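Long-range contact in oxidoreductase (Azotobacter vinelandii, PDB 7D5M), which binds NAD+ in a Rossmann-type domain and, as a homolog of inositol dehydrogenase, probably oxidises a sugar or polyol substrate: residues G143-Q148 with P326-F330. Residues are numbered along the deposited sequence; the frame is centred on the assembly and turned at random.
Sequences GYAGHQ and PEGLF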
ATOM      1  N   GLY A 143       1.942  24.855  -6.487  1.00 10.62           N
ATOM      2  CA  GLY A 143       3.001  24.071  -7.134  1.00 10.26           C
ATOM      3  C   GLY A 143       2.532  22.669  -7.469  1.00 10.17           C
ATOM      4  O   GLY A 143       2.999  22.125  -8.470  1.00  9.94           O
ATOM      5  N   TYR A 144       1.627  22.104  -6.667  1.00  9.66           N
ATOM      6  CA  TYR A 144       1.181  20.696  -6.847  1.00 10.02           C
ATOM      7  C   TYR A 144       0.466  20.559  -8.191  1.00  9.87           C
ATOM      8  O   TYR A 144       0.424  19.461  -8.749  1.00  9.49           O
ATOM      9  CB  TYR A 144       0.301  20.253  -5.679  1.00 10.17           C
ATOM     10  CG  TYR A 144       1.010  20.388  -4.360  1.00  9.80           C
ATOM     11  CD1 TYR A 144       1.964  19.460  -3.969  1.00 10.22           C
ATOM     12  CD2 TYR A 144       0.809  21.498  -3.550  1.00  9.79           C
ATOM     13  CE1 TYR A 144       2.654  19.592  -2.777  1.00 10.15           C
ATOM     14  CE2 TYR A 144       1.497  21.648  -2.355  1.00 10.03           C
ATOM     15  CZ  TYR A 144       2.427  20.696  -1.973  1.00 10.19           C
ATOM     16  OH  TYR A 144       3.120  20.824  -0.808  1.00 10.45           O
ATOM     17  N   ALA A 145      -0.058  21.666  -8.721  1.00 10.07           N
ATOM     18  CA  ALA A 145      -0.828  21.682  -9.983  1.00 10.08           C
ATOM     19  C   ALA A 145       0.102  21.429 -11.181  1.00 10.25           C
ATOM     20  O   ALA A 145      -0.413  21.179 -12.297  1.00 10.63           O
ATOM     21  CB  ALA A 145      -1.558  22.991 -10.101  1.00 10.38           C
ATOM     22  N   GLY A 146       1.419  21.486 -10.970  1.00 10.01           N
ATOM     23  CA  GLY A 146       2.431  21.165 -11.986  1.00  9.88           C
ATOM     24  C   GLY A 146       2.572  19.677 -12.255  1.00 10.24           C
ATOM     25  O   GLY A 146       3.229  19.313 -13.257  1.00 11.01           O
ATOM     26  N   HIS A 147       2.050  18.806 -11.386  1.00 10.26           N
ATOM     27  CA  HIS A 147       2.140  17.334 -11.578  1.00 10.40           C
ATOM     28  C   HIS A 147       1.271  16.921 -12.771  1.00 10.50           C
ATOM     29  O   HIS A 147       0.068  17.273 -12.779  1.00 10.58           O
ATOM     30  CB  HIS A 147       1.778  16.581 -10.299  1.00 10.22           C
ATOM     31  CG  HIS A 147       2.894  16.560  -9.308  1.00 10.23           C
ATOM     32  ND1 HIS A 147       2.804  17.178  -8.075  1.00 10.90           N
ATOM     33  CD2 HIS A 147       4.128  16.011  -9.365  1.00  9.86           C
ATOM     34  CE1 HIS A 147       3.937  17.007  -7.421  1.00  9.78           C
ATOM     35  NE2 HIS A 147       4.755  16.299  -8.181  1.00 11.17           N
ATOM     36  N   GLN A 148       1.867  16.204 -13.732  1.00 10.52           N
ATOM     37  CA  GLN A 148       1.210  15.764 -14.995  1.00 10.72           C
ATOM     38  C   GLN A 148      -0.159  15.137 -14.711  1.00 10.62           C
ATOM     39  O   GLN A 148      -1.088  15.339 -15.520  1.00 10.66           O
ATOM     40  CB  GLN A 148       2.072  14.738 -15.736  1.00 10.62           C
ATOM     41  CG  GLN A 148       3.330  15.316 -16.384  1.00 10.94           C
ATOM     42  CD  GLN A 148       4.530  15.392 -15.469  1.00 10.75           C
ATOM     43  OE1 GLN A 148       4.534  16.110 -14.468  1.00 11.01           O
ATOM     44  NE2 GLN A 148       5.595  14.706 -15.845  1.00 10.23           N
ATOM     45  N   PRO A 326      10.758   7.985 -10.725  1.00 11.72           N
ATOM     46  CA  PRO A 326       9.914   8.916  -9.979  1.00 11.04           C
ATOM     47  C   PRO A 326      10.325  10.377 -10.180  1.00 11.06           C
ATOM     48  O   PRO A 326      11.455  10.729  -9.881  1.00 10.38           O
ATOM     49  CB  PRO A 326      10.125   8.526  -8.510  1.00 11.72           C
ATOM     50  CG  PRO A 326      11.499   7.904  -8.496  1.00 11.46           C
ATOM     51  CD  PRO A 326      11.650   7.216  -9.840  1.00 11.61           C
ATOM     52  N   GLU A 327       9.401  11.184 -10.705  1.00 10.43           N
ATOM     53  CA  GLU A 327       9.507  12.659 -10.633  1.00 10.29           C
ATOM     54  C   GLU A 327       8.971  13.102  -9.265  1.00 10.17           C
ATOM     55  O   GLU A 327       8.365  12.274  -8.528  1.00  9.69           O
ATOM     56  CB  GLU A 327       8.786  13.300 -11.815  1.00 10.46           C
ATOM     57  CG  GLU A 327       9.505  13.039 -13.128  1.00 10.76           C
ATOM     58  CD  GLU A 327       8.983  13.806 -14.330  1.00 11.37           C
ATOM     59  OE1 GLU A 327       8.056  14.631 -14.167  1.00 10.90           O
ATOM     60  OE2 GLU A 327       9.542  13.587 -15.429  1.00 11.63           O
ATOM     61  N   GLY A 328       9.231  14.350  -8.901  1.00  9.61           N
ATOM     62  CA  GLY A 328       8.815  14.871  -7.589  1.00  9.95           C
ATOM     63  C   GLY A 328       8.310  16.292  -7.686  1.00  9.48           C
ATOM     64  O   GLY A 328       8.058  16.782  -8.801  1.00  9.35           O
ATOM     65  N   LEU A 329       8.172  16.949  -6.546  1.00  8.97           N
ATOM     66  CA  LEU A 329       7.553  18.294  -6.491  1.00  9.25           C
ATOM     67  C   LEU A 329       8.434  19.314  -7.231  1.00  9.19           C
ATOM     68  O   LEU A 329       7.890  20.319  -7.697  1.00  9.28           O
ATOM     69  CB  LEU A 329       7.332  18.680  -5.026  1.00  9.59           C
ATOM     70  CG  LEU A 329       6.615  20.014  -4.791  1.00  9.49           C
ATOM     71  CD1 LEU A 329       5.230  20.016  -5.409  1.00  9.88           C
ATOM     72  CD2 LEU A 329       6.511  20.308  -3.299  1.00 10.02           C
ATOM     73  N   PHE A 330       9.739  19.081  -7.370  1.00  9.26           N
ATOM     74  CA  PHE A 330      10.614  20.028  -8.118  1.00  9.29           C
ATOM     75  C   PHE A 330      10.211  20.051  -9.597  1.00  9.45           C
ATOM     76  O   PHE A 330      10.240  21.133 -10.214  1.00  9.87           O
ATOM     77  CB  PHE A 330      12.099  19.734  -7.904  1.00  9.83           C
ATOM     78  CG  PHE A 330      12.573  20.143  -6.534  1.00  9.62           C
ATOM     79  CD1 PHE A 330      13.047  21.422  -6.294  1.00  9.68           C
ATOM     80  CD2 PHE A 330      12.519  19.247  -5.474  1.00 10.05           C
ATOM     81  CE1 PHE A 330      13.477  21.795  -5.028  1.00  9.61           C
ATOM     82  CE2 PHE A 330      12.942  19.627  -4.206  1.00  9.92           C
ATOM     83  CZ  PHE A 330      13.408  20.905  -3.986  1.00  9.76           C
TER
HETATM   84  O   HOH W   1       6.210  15.566 -12.446  1.00 11.97           O
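Q148 and E327 meet where a 3-10 turn, 143-146, following the last strand of the Rossmann sheet, packs against the start of helix 329-349, which belongs to the C-terminal alpha/beta part of the chain. NE2 of Q148 donates to OE1 of E327 over 3.0 Å, nearly straight at 173°; the oxygen lies in the amide plane, yet the nitrogen stands above the carboxylate plane. An amide suits this place because it donates through NE2 and accepts through OE1: one water donates to both Q148 OE1 and E327 OE1. L329 supplies the apolar half. With its CG anti to the backbone N (chi1 -176°), its branched, apolar end can touch two rings: CD1 lies 3.6 Å from CD1 of Y144 in the turn and 3.8 Å from CE1 of H147 just beyond it. H209 meets the Y144 ring edge-to-face; the Y144 side chain is about 4 Å from the bound NAD. Q148 NE2 also hydrogen-bonds to D319 OD1, and R320 N to E327 OE2, which probably helps stabilise the buried carboxylate's charge. N-cap G328 has no side chain to cap the helix; its N bonds to E331 OE2. ND1 of H147 makes a weak hydrogen bond back to Y144 O, 3.4 Å long.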